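Amidohydrolase (Pseudomonas aeruginosa, PDB 2I5G) is probably a metal-dependent dipeptidase of the membrane dipeptidase (M19) family, with a TIM-barrel fold. Local coordinates at residues 162-165 with 166-170; 191-194 with 195-199; 226-229 with 230-234; 300-304 with 305-309; 313-316 with 317-320. The protein carries 2 engineered substitutions. One frame throughout, in Å; residues are numbered along the deposited sequence.

Interaction 1 (162-165 with 166-170); sequences SKTS and EEVIL
Thr164 and Val168, one turn apart in the alpha-helix 162-171, carry their side chains side by side and in the same direction, with Thr164 OG1 4.2 Å from Val168 CG2. Both are buried, and their beta-branched shape suits this inward strip, where short, stiff side chains fill the space beside the backbone; Thr164 also packs on Thr128. Ile169, buried as well, packs against Phe200 and His204. The hydrogen bonds across the contact all belong to the backbone and follow the regular i to i+4 pattern. Glu166 N binds Ser162 O at 3.0 Å, and Val168 N and Ile169 N do the same with Thr164 O and Ser165 O, while the bond from Glu167 N to Lys163 O is weak. Among the polar side chains, Ser165 is buried, and its hydroxyl turns back (chi1 -83°) to the carbonyl of Gly161, just before the helix. Lys163 points its amine to the carbonyl of Asp134, whose side chain in turn accepts from Thr164 N. Glu166 stretches away from the helix, as befits an exposed residue. The strongest partner of Glu167 is Arg133 of the second subunit, which makes a salt bridge to OE1 and ties this helix to the second subunit. The same carboxylate folds back along the helix beside the Lys163 carbonyl, with Glu167 OE2 3.4 Å from Lys163 O; both atoms are acceptors, so this approach is not a hydrogen bond.

Interaction 2 (191-194 with 195-199); sequences RNKS and DEELK
Glu197 turns its side chain back against Ser194, the N-cap residue of helix 195-203, and the two form a capping box. Ser194 N points almost straight at Glu197 OE1 (2.9 Å, 175° at the hydrogen), meeting the carboxylate on its anti side and somewhat out of its plane. In return Glu197 N donates to Ser194 OG at 3.0 Å, although the hydroxyl's position is less certain. Serine and glutamate suit these places: a short acceptor for a first-turn amide, and a chain long enough to reach the N-cap NH. The Glu197 chain, extended beyond CG, holds OE1 there, and water 1 joins the same oxygen to Asn192 O. Lys193 crosses Glu197 at about a right angle. Its aliphatic root does the touching, with CB 3.9 Å from Leu198 CD2, in the positions of a hydrophobic staple, whereas its amine leads away to the carbonyl of Ser158. Ser194 O accepts from Leu198 N at 2.9 Å, so the first full helical turn closes here. Lys193 packs on Tyr178 and Cys181 of strand 177-181, and Leu198 faces Ile238 of helix 225-239, so the cap sits between that strand and that helix.

Interaction 3 (226-229 with 230-234); sequences DDYA and EAIEY
The Tyr228 ring takes the end of Ile232 on one face: CD1 stands 3.9 Å from the ring centroid and only 10° off the normal, a CH-pi contact over the middle of the ring. At the far end of the ring, the hydroxyl is hydrogen-bonded to the carbonyl of Val210. The tyrosine reaches there because its CG lies anti to the backbone N (chi1 -177°), sending the ring outward from the helix, while Ile232, one turn on, folds its CG1 branch toward it. Both are buried and meet Ile246 of strand 244-246. The other flat groups are the carboxylates of Asp227 and Glu230, which lie side by side and point the same way with their planes 41° apart. Asp227 OD1 and Glu230 OE2 come within 3.6 Å. The backbone of helix 225-239 carries the regular bonds: Glu230 N binds Asp226 O at 2.9 Å, and Ile232 N binds Tyr228 O at 2.9 Å. Ala231 N reaches Asp227 O less well, at 3.3 Å and from above the carbonyl plane. Small Ala229 suits its buried place, where it packs on Leu297 of helix 291-299. The helix is the crossover of the beta-alpha-beta unit that joins strands 207-210 and 244-246, and on its inner side the apolar contact stands beside the bonded Tyr228 hydroxyl. The two like charges should disfavour each other and may raise one pKa, a cost probably offset for Asp227, whose OD2 accepts from Thr224 N and forms a weak, long ion pair with Lys219.

Interaction 4 (300-304 with 305-309); sequences RGMPE and RVVRK
At the start of helix 304-323, where Pro303 takes the N-cap position, Met302 and Pro303 lay their side chains against Val306 and Val307 of the first turns. Met302, modelled as selenomethionine, crosses Val306 at about a right angle; its CG and SE both lie against Val306 CG1, with CG at 3.6 Å. The same CG approaches Val307 CG2 at 4.0 Å, so the residue before the cap touches the fourth residue beyond it, the pattern of a hydrophobic staple. Met302 gets there with CG anti to its backbone N (chi1 -165°) and a turn about the CG-SE bond, and a long flexible chain suits a place that must also meet Leu297 and Met236. Pro303 needs no amide hydrogen at the cap, and its ring adds CG against Val306 CG2 at 3.6 Å. The two methyls of Val306 are thus shared out, CG1 to Met302 and CG2 to Pro303. Residues 300-303 form a short link between helices 291-299 and 304-323: Gly301, with positive phi, ends the first in a Schellman motif, and Pro303 begins the second. The carbonyl of Pro303 receives Val307 N at 3.1 Å, and that of Glu304 receives Arg308 N at 2.9 Å. On the exposed side Glu304 and Arg308 run side by side, their carboxylate and guanidinium planes 44° apart. Glu304 OE1 and Arg308 NH1 form a long salt bridge of 3.9 Å. Arg305 bends over Val306, with CG2 against one face of the guanidinium, toward its rim, and pairs with Glu241 through NH1.

Interaction 5 (313-316 with 317-320); sequences ENWV and RVLR
Glu313 meets Arg317 through the backbone, its carbonyl O accepting from Arg317 N at 3.1 Å, while the two side chains part. Next, Asn314 O accepts from Val318 N only weakly. The side-chain amide of Asn314 faces inward, and ND2 donates to the carbonyls of both Glu241 and Ile244, a use of two N-H groups that suits asparagine to a buried spot beside strand ends. Trp315 carries most of the side-chain contact. Its indole runs alongside Val318, pointing the same way, and CE3 on the six-membered ring lies 3.5 Å from Val318 CG1. That methyl stands between the backbone N and the carbonyl carbon of Val318 (chi1 72°), which turns it back toward the ring. Leu319 comes to the same ring atom from one residue further on, its CG 4.2 Å from Trp315 CE3. The indole N-H is satisfied by the carbonyl of Ile246, so the one polar atom of the large buried ring is paired while the carbon part packs. Trp315 O also takes Leu319 N at 3.1 Å. Val316, partly exposed, receives Arg320 N at its carbonyl O, 2.9 Å away. Alongside it lies the Arg320 chain, with NH2 4.1 Å from Val316 CG1; a long, exposed arginine suits this position, its guanidinium reaching back beside Val316. Helix 304-323 packs here against the strands: Trp315 touches Ile13 of strand 13-17, Met154 of strand 154-156 and the ring of Phe207, Val316 shares Ile13, and Val318 shares Met154.

How the interactions relate
All five contacts are local, lying within or at the starts of helices that surround the strands. Interactions 1 and 2 have centres 12 Å apart and touch where Ser162 CB meets Glu197 OE2 at 3.7 Å. Interaction 2 joins interaction 3 through a probable hydrogen bond between Asp195 and Tyr234. Interactions 3 and 4 are tied by charge: Asp226 OD1 and Arg300 NE form a salt bridge at 3.2 Å. Interactions 4 and 5 share helix 304-323, with a probable hydrogen bond between Glu313 N and Arg308 O at 3.2 Å. Interaction 1 stands farthest from interaction 4, about 31 Å between centres.

Interaction 1 (162-165 with 166-170)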
# COMPACT_ATOMS: atom_id res chain seq x y z
N SER A 162 11.16 -6.55 -10.63
CA SER A 162 11.15 -7.81 -11.38
C SER A 162 10.19 -8.88 -10.87
O SER A 162 9.49 -9.51 -11.66
CB SER A 162 12.57 -8.37 -11.45
OG SER A 162 13.06 -8.62 -10.15
N LYS A 163 10.16 -9.11 -9.56
CA LYS A 163 9.27 -10.11 -8.98
C LYS A 163 7.82 -9.82 -9.32
O LYS A 163 7.11 -10.68 -9.86
CB LYS A 163 9.42 -10.17 -7.46
CG LYS A 163 10.44 -11.19 -6.96
CD LYS A 163 11.87 -10.74 -7.21
CE LYS A 163 12.32 -9.69 -6.19
NZ LYS A 163 12.36 -10.23 -4.79
N THR A 164 7.35 -8.62 -9.01
CA THR A 164 5.96 -8.31 -9.30
C THR A 164 5.73 -8.16 -10.80
O THR A 164 4.63 -8.46 -11.30
CB THR A 164 5.47 -7.06 -8.51
OG1 THR A 164 4.63 -6.26 -9.36
CG2 THR A 164 6.62 -6.24 -8.00
N SER A 165 6.75 -7.73 -11.53
CA SER A 165 6.59 -7.59 -12.97
C SER A 165 6.29 -8.93 -13.62
O SER A 165 5.38 -9.03 -14.44
CB SER A 165 7.85 -6.99 -13.60
OG SER A 165 7.84 -5.58 -13.49
N GLU A 166 7.03 -9.97 -13.24
CA GLU A 166 6.82 -11.28 -13.83
C GLU A 166 5.44 -11.85 -13.53
O GLU A 166 4.82 -12.46 -14.40
CB GLU A 166 7.88 -12.27 -13.37
CG GLU A 166 7.74 -13.62 -14.05
CD GLU A 166 8.76 -14.64 -13.59
OE1 GLU A 166 9.98 -14.34 -13.67
OE2 GLU A 166 8.35 -15.74 -13.15
N GLU A 167 4.97 -11.67 -12.30
CA GLU A 167 3.66 -12.18 -11.92
C GLU A 167 2.57 -11.50 -12.75
O GLU A 167 1.62 -12.15 -13.18
CB GLU A 167 3.42 -11.95 -10.43
CG GLU A 167 4.26 -12.85 -9.54
CD GLU A 167 4.23 -12.46 -8.07
OE1 GLU A 167 3.13 -12.38 -7.50
OE2 GLU A 167 5.31 -12.24 -7.49
N VAL A 168 2.73 -10.20 -12.98
CA VAL A 168 1.76 -9.45 -13.77
C VAL A 168 1.71 -9.96 -15.21
O VAL A 168 0.63 -10.08 -15.80
CB VAL A 168 2.09 -7.93 -13.75
CG1 VAL A 168 1.17 -7.17 -14.71
CG2 VAL A 168 1.93 -7.39 -12.34
N ILE A 169 2.86 -10.27 -15.79
CA ILE A 169 2.89 -10.76 -17.16
C ILE A 169 2.17 -12.10 -17.26
O ILE A 169 1.47 -12.38 -18.25
CB ILE A 169 4.34 -10.94 -17.68
CG1 ILE A 169 5.08 -9.59 -17.65
CG2 ILE A 169 4.32 -11.52 -19.09
CD1 ILE A 169 6.54 -9.69 -18.00
N LEU A 170 2.34 -12.92 -16.24
CA LEU A 170 1.74 -14.25 -16.18
C LEU A 170 0.26 -14.23 -15.82
O LEU A 170 -0.47 -15.17 -16.12
CB LEU A 170 2.51 -15.09 -15.16
CG LEU A 170 3.48 -16.20 -15.59
CD1 LEU A 170 4.07 -15.92 -16.96
CD2 LEU A 170 4.57 -16.32 -14.54

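Interaction 2 (191-194 with 195-199)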
# COMPACT_ATOMS: atom_id res chain seq x y z
N ARG A 191 16.46 0.64 -13.03
CA ARG A 191 15.27 0.71 -13.86
C ARG A 191 15.38 0.07 -15.24
O ARG A 191 14.40 -0.04 -15.96
CB ARG A 191 14.77 2.16 -13.99
CG ARG A 191 13.28 2.24 -13.79
CD ARG A 191 12.72 3.64 -13.75
NE ARG A 191 12.65 4.27 -15.06
CZ ARG A 191 12.19 3.69 -16.16
NH1 ARG A 191 11.76 2.43 -16.13
NH2 ARG A 191 12.16 4.36 -17.30
N ASN A 192 16.59 -0.34 -15.61
CA ASN A 192 16.79 -0.99 -16.90
C ASN A 192 16.39 -2.46 -16.80
O ASN A 192 16.37 -3.04 -15.71
CB ASN A 192 18.25 -0.89 -17.33
CG ASN A 192 18.59 0.48 -17.84
OD1 ASN A 192 17.71 1.26 -18.20
ND2 ASN A 192 19.88 0.79 -17.89
N LYS A 193 16.07 -3.07 -17.94
CA LYS A 193 15.66 -4.47 -17.96
C LYS A 193 16.71 -5.41 -18.57
O LYS A 193 17.38 -5.06 -19.54
CB LYS A 193 14.35 -4.61 -18.72
CG LYS A 193 13.28 -3.59 -18.33
CD LYS A 193 12.88 -3.70 -16.86
CE LYS A 193 11.73 -2.75 -16.52
NZ LYS A 193 11.46 -2.67 -15.06
N SER A 194 16.83 -6.60 -17.99
CA SER A 194 17.78 -7.62 -18.45
C SER A 194 17.31 -8.24 -19.75
O SER A 194 16.13 -8.14 -20.10
CB SER A 194 17.90 -8.72 -17.41
OG SER A 194 16.71 -9.48 -17.36
N ASP A 195 18.22 -8.90 -20.46
CA ASP A 195 17.88 -9.55 -21.72
C ASP A 195 16.81 -10.61 -21.46
O ASP A 195 15.83 -10.73 -22.20
CB ASP A 195 19.11 -10.20 -22.36
CG ASP A 195 20.21 -9.19 -22.67
OD1 ASP A 195 19.90 -8.10 -23.20
OD2 ASP A 195 21.39 -9.50 -22.41
N GLU A 196 17.02 -11.37 -20.39
CA GLU A 196 16.07 -12.41 -20.02
C GLU A 196 14.68 -11.81 -19.82
O GLU A 196 13.68 -12.39 -20.24
CB GLU A 196 16.53 -13.13 -18.74
CG GLU A 196 17.18 -12.21 -17.70
CD GLU A 196 18.69 -12.02 -17.90
OE1 GLU A 196 19.46 -12.93 -17.53
OE2 GLU A 196 19.10 -10.98 -18.44
N GLU A 197 14.64 -10.63 -19.20
CA GLU A 197 13.37 -9.95 -18.95
C GLU A 197 12.70 -9.49 -20.23
O GLU A 197 11.50 -9.69 -20.42
CB GLU A 197 13.60 -8.73 -18.06
CG GLU A 197 13.85 -9.07 -16.61
CD GLU A 197 13.97 -7.82 -15.76
OE1 GLU A 197 15.01 -7.14 -15.83
OE2 GLU A 197 13.00 -7.52 -15.02
N LEU A 198 13.48 -8.87 -21.11
CA LEU A 198 12.97 -8.39 -22.38
C LEU A 198 12.47 -9.53 -23.23
O LEU A 198 11.49 -9.39 -23.97
CB LEU A 198 14.07 -7.64 -23.12
CG LEU A 198 14.58 -6.35 -22.46
CD1 LEU A 198 15.78 -5.87 -23.24
CD2 LEU A 198 13.49 -5.28 -22.43
N LYS A 199 13.13 -10.68 -23.14
CA LYS A 199 12.74 -11.84 -23.94
C LYS A 199 11.49 -12.47 -23.36
O LYS A 199 10.63 -12.96 -24.10
CB LYS A 199 13.88 -12.86 -23.98
CG LYS A 199 13.51 -14.18 -24.65
CD LYS A 199 14.73 -15.10 -24.80
CE LYS A 199 14.32 -16.57 -24.89
NZ LYS A 199 13.40 -16.85 -26.02
O HOH W 1 15.43 -5.20 -13.73
O HOH W 2 19.16 -5.86 -21.47

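Interaction 3 (226-229 with 230-234)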
# COMPACT_ATOMS: atom_id res chain seq x y z
N ASP A 226 21.91 8.91 -32.07
CA ASP A 226 22.38 7.59 -32.52
C ASP A 226 22.49 6.56 -31.40
O ASP A 226 22.23 5.38 -31.61
CB ASP A 226 23.74 7.71 -33.21
CG ASP A 226 23.64 8.30 -34.59
OD1 ASP A 226 23.17 7.59 -35.50
OD2 ASP A 226 24.02 9.48 -34.77
N ASP A 227 22.89 7.01 -30.22
CA ASP A 227 23.02 6.10 -29.08
C ASP A 227 21.65 5.58 -28.70
O ASP A 227 21.52 4.51 -28.10
CB ASP A 227 23.65 6.84 -27.90
CG ASP A 227 25.12 7.16 -28.13
OD1 ASP A 227 25.93 6.22 -28.24
OD2 ASP A 227 25.46 8.36 -28.20
N TYR A 228 20.62 6.33 -29.05
CA TYR A 228 19.25 5.96 -28.77
C TYR A 228 18.84 4.87 -29.76
O TYR A 228 18.29 3.83 -29.38
CB TYR A 228 18.35 7.19 -28.89
CG TYR A 228 16.89 6.99 -28.56
CD1 TYR A 228 16.49 6.10 -27.56
CD2 TYR A 228 15.91 7.76 -29.19
CE1 TYR A 228 15.15 5.98 -27.19
CE2 TYR A 228 14.57 7.65 -28.84
CZ TYR A 228 14.20 6.76 -27.83
OH TYR A 228 12.88 6.69 -27.45
N ALA A 229 19.11 5.10 -31.04
CA ALA A 229 18.79 4.11 -32.06
C ALA A 229 19.52 2.81 -31.71
O ALA A 229 18.98 1.72 -31.89
CB ALA A 229 19.24 4.60 -33.43
N GLU A 230 20.74 2.94 -31.20
CA GLU A 230 21.53 1.78 -30.81
C GLU A 230 20.77 0.94 -29.80
O GLU A 230 20.67 -0.29 -29.93
CB GLU A 230 22.86 2.23 -30.21
CG GLU A 230 23.67 1.12 -29.57
CD GLU A 230 24.99 1.61 -28.97
OE1 GLU A 230 25.68 0.81 -28.30
OE2 GLU A 230 25.34 2.79 -29.18
N ALA A 231 20.22 1.60 -28.78
CA ALA A 231 19.48 0.89 -27.75
C ALA A 231 18.19 0.32 -28.33
O ALA A 231 17.77 -0.77 -27.96
CB ALA A 231 19.17 1.84 -26.58
N ILE A 232 17.57 1.05 -29.25
CA ILE A 232 16.33 0.60 -29.87
C ILE A 232 16.57 -0.63 -30.73
O ILE A 232 15.69 -1.48 -30.88
CB ILE A 232 15.68 1.72 -30.72
CG1 ILE A 232 15.14 2.81 -29.78
CG2 ILE A 232 14.56 1.16 -31.58
CD1 ILE A 232 14.52 3.95 -30.48
N GLU A 233 17.77 -0.73 -31.29
CA GLU A 233 18.11 -1.88 -32.13
C GLU A 233 18.49 -3.07 -31.25
O GLU A 233 18.21 -4.22 -31.60
CB GLU A 233 19.24 -1.49 -33.08
CG GLU A 233 18.86 -0.30 -33.96
CD GLU A 233 20.03 0.30 -34.73
OE1 GLU A 233 21.11 0.51 -34.13
OE2 GLU A 233 19.86 0.59 -35.94
N TYR A 234 19.12 -2.79 -30.11
CA TYR A 234 19.52 -3.84 -29.17
C TYR A 234 18.26 -4.54 -28.69
O TYR A 234 18.20 -5.77 -28.65
CB TYR A 234 20.25 -3.23 -27.97
CG TYR A 234 20.69 -4.22 -26.91
CD1 TYR A 234 21.93 -4.85 -26.98
CD2 TYR A 234 19.87 -4.53 -25.83
CE1 TYR A 234 22.34 -5.77 -26.00
CE2 TYR A 234 20.27 -5.44 -24.84
CZ TYR A 234 21.50 -6.06 -24.93
OH TYR A 234 21.90 -6.95 -23.94

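Interaction 4 (300-304 with 305-309)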
# COMPACT_ATOMS: atom_id res chain seq x y z
N ARG A 300 20.01 4.36 -40.87
CA ARG A 300 20.80 3.42 -40.10
C ARG A 300 20.67 1.97 -40.58
O ARG A 300 21.25 1.07 -39.98
CB ARG A 300 20.40 3.53 -38.63
CG ARG A 300 21.57 3.50 -37.69
CD ARG A 300 21.32 4.38 -36.49
NE ARG A 300 22.50 4.46 -35.64
CZ ARG A 300 22.99 3.43 -34.96
NH1 ARG A 300 22.39 2.25 -35.03
NH2 ARG A 300 24.09 3.57 -34.24
N GLY A 301 19.93 1.77 -41.66
CA GLY A 301 19.77 0.43 -42.20
C GLY A 301 18.37 -0.18 -42.08
O GLY A 301 17.99 -1.05 -42.87
N MSE A 302 17.62 0.28 -41.09
CA MSE A 302 16.27 -0.23 -40.88
C MSE A 302 15.38 0.15 -42.06
O MSE A 302 15.30 1.31 -42.43
CB MSE A 302 15.71 0.36 -39.58
CG MSE A 302 14.47 -0.33 -39.03
SE MSE A 302 13.91 0.39 -37.30
CE MSE A 302 15.33 -0.32 -36.20
N PRO A 303 14.73 -0.84 -42.68
CA PRO A 303 13.84 -0.57 -43.83
C PRO A 303 12.59 0.22 -43.44
O PRO A 303 12.20 0.25 -42.28
CB PRO A 303 13.52 -1.97 -44.35
CG PRO A 303 13.64 -2.83 -43.12
CD PRO A 303 14.88 -2.29 -42.46
N GLU A 304 11.95 0.84 -44.43
CA GLU A 304 10.76 1.66 -44.20
C GLU A 304 9.69 0.98 -43.36
O GLU A 304 9.22 1.54 -42.37
CB GLU A 304 10.14 2.11 -45.53
CG GLU A 304 9.23 3.33 -45.39
CD GLU A 304 8.36 3.59 -46.62
OE1 GLU A 304 7.29 2.96 -46.75
OE2 GLU A 304 8.74 4.44 -47.46
N ARG A 305 9.31 -0.23 -43.76
CA ARG A 305 8.26 -0.99 -43.09
C ARG A 305 8.48 -1.16 -41.60
O ARG A 305 7.56 -0.99 -40.80
CB ARG A 305 8.11 -2.36 -43.76
CG ARG A 305 6.78 -3.05 -43.53
CD ARG A 305 7.01 -4.42 -42.91
NE ARG A 305 8.29 -4.96 -43.33
CZ ARG A 305 8.95 -5.92 -42.68
NH1 ARG A 305 8.43 -6.43 -41.58
NH2 ARG A 305 10.13 -6.34 -43.12
N VAL A 306 9.71 -1.51 -41.21
CA VAL A 306 10.02 -1.69 -39.80
C VAL A 306 9.92 -0.33 -39.12
O VAL A 306 9.39 -0.22 -38.02
CB VAL A 306 11.44 -2.26 -39.59
CG1 VAL A 306 11.73 -2.41 -38.10
CG2 VAL A 306 11.57 -3.61 -40.28
N VAL A 307 10.44 0.71 -39.76
CA VAL A 307 10.38 2.05 -39.19
C VAL A 307 8.94 2.44 -38.85
O VAL A 307 8.67 2.92 -37.75
CB VAL A 307 10.97 3.10 -40.16
CG1 VAL A 307 10.83 4.50 -39.56
CG2 VAL A 307 12.43 2.79 -40.44
N ARG A 308 8.01 2.23 -39.79
CA ARG A 308 6.60 2.57 -39.53
C ARG A 308 6.22 1.91 -38.21
O ARG A 308 5.54 2.50 -37.37
CB ARG A 308 5.68 2.00 -40.62
CG ARG A 308 6.23 1.97 -42.03
CD ARG A 308 5.99 3.26 -42.80
NE ARG A 308 4.60 3.67 -42.78
CZ ARG A 308 4.06 4.54 -43.63
NH1 ARG A 308 4.80 5.10 -44.58
NH2 ARG A 308 2.79 4.89 -43.50
N LYS A 309 6.67 0.67 -38.04
CA LYS A 309 6.39 -0.11 -36.84
C LYS A 309 6.85 0.60 -35.59
O LYS A 309 6.05 1.03 -34.76
CB LYS A 309 7.10 -1.47 -36.89
CG LYS A 309 6.91 -2.25 -38.17
CD LYS A 309 5.47 -2.64 -38.36
CE LYS A 309 5.38 -3.87 -39.24
NZ LYS A 309 6.19 -4.99 -38.68

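Interaction 5 (313-316 with 317-320)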
# COMPACT_ATOMS: atom_id res chain seq x y z
N GLU A 313 2.93 2.31 -35.53
CA GLU A 313 2.06 1.20 -35.89
C GLU A 313 1.98 0.10 -34.83
O GLU A 313 0.90 -0.38 -34.53
CB GLU A 313 2.49 0.58 -37.23
CG GLU A 313 2.27 1.50 -38.42
CD GLU A 313 2.46 0.80 -39.75
OE1 GLU A 313 2.20 1.43 -40.80
OE2 GLU A 313 2.86 -0.39 -39.74
N ASN A 314 3.12 -0.28 -34.27
CA ASN A 314 3.15 -1.31 -33.25
C ASN A 314 2.35 -0.92 -32.00
O ASN A 314 1.64 -1.75 -31.42
CB ASN A 314 4.59 -1.65 -32.86
CG ASN A 314 5.28 -2.58 -33.87
OD1 ASN A 314 4.73 -2.87 -34.94
ND2 ASN A 314 6.47 -3.04 -33.53
N TRP A 315 2.45 0.34 -31.59
CA TRP A 315 1.71 0.79 -30.42
C TRP A 315 0.23 0.66 -30.67
O TRP A 315 -0.53 0.24 -29.80
CB TRP A 315 2.04 2.24 -30.10
CG TRP A 315 2.95 2.41 -28.94
CD1 TRP A 315 4.11 3.13 -28.90
CD2 TRP A 315 2.78 1.85 -27.63
NE1 TRP A 315 4.67 3.06 -27.64
CE2 TRP A 315 3.88 2.28 -26.84
CE3 TRP A 315 1.81 1.03 -27.04
CZ2 TRP A 315 4.03 1.92 -25.50
CZ3 TRP A 315 1.96 0.67 -25.70
CH2 TRP A 315 3.06 1.11 -24.95
N VAL A 316 -0.19 1.04 -31.88
CA VAL A 316 -1.59 0.97 -32.24
C VAL A 316 -2.15 -0.45 -32.18
O VAL A 316 -3.24 -0.67 -31.65
CB VAL A 316 -1.83 1.55 -33.66
CG1 VAL A 316 -3.30 1.45 -34.02
CG2 VAL A 316 -1.38 3.01 -33.70
N ARG A 317 -1.39 -1.41 -32.70
CA ARG A 317 -1.82 -2.81 -32.71
C ARG A 317 -2.06 -3.41 -31.32
O ARG A 317 -3.01 -4.16 -31.12
CB ARG A 317 -0.80 -3.66 -33.47
CG ARG A 317 -1.08 -5.15 -33.43
CD ARG A 317 -0.36 -5.88 -34.55
NE ARG A 317 -0.83 -5.45 -35.86
CZ ARG A 317 -2.08 -5.63 -36.31
NH1 ARG A 317 -2.99 -6.22 -35.55
NH2 ARG A 317 -2.41 -5.19 -37.51
N VAL A 318 -1.20 -3.08 -30.36
CA VAL A 318 -1.35 -3.61 -29.01
C VAL A 318 -2.49 -2.91 -28.26
O VAL A 318 -3.23 -3.54 -27.50
CB VAL A 318 -0.05 -3.47 -28.19
CG1 VAL A 318 0.19 -2.02 -27.83
CG2 VAL A 318 -0.13 -4.33 -26.96
N LEU A 319 -2.62 -1.60 -28.45
CA LEU A 319 -3.68 -0.84 -27.80
C LEU A 319 -5.02 -1.32 -28.34
O LEU A 319 -6.02 -1.31 -27.64
CB LEU A 319 -3.52 0.66 -28.06
CG LEU A 319 -2.42 1.33 -27.24
CD1 LEU A 319 -2.26 2.77 -27.65
CD2 LEU A 319 -2.78 1.23 -25.76
N ARG A 320 -5.02 -1.73 -29.61
CA ARG A 320 -6.24 -2.22 -30.24
C ARG A 320 -6.59 -3.55 -29.58
O ARG A 320 -7.76 -3.83 -29.27
CB ARG A 320 -6.02 -2.41 -31.74
CG ARG A 320 -7.25 -2.86 -32.51
CD ARG A 320 -6.89 -3.14 -33.97
NE ARG A 320 -6.46 -1.93 -34.67
CZ ARG A 320 -7.28 -0.94 -35.02
NH1 ARG A 320 -8.57 -1.00 -34.73
NH2 ARG A 320 -6.80 0.13 -35.66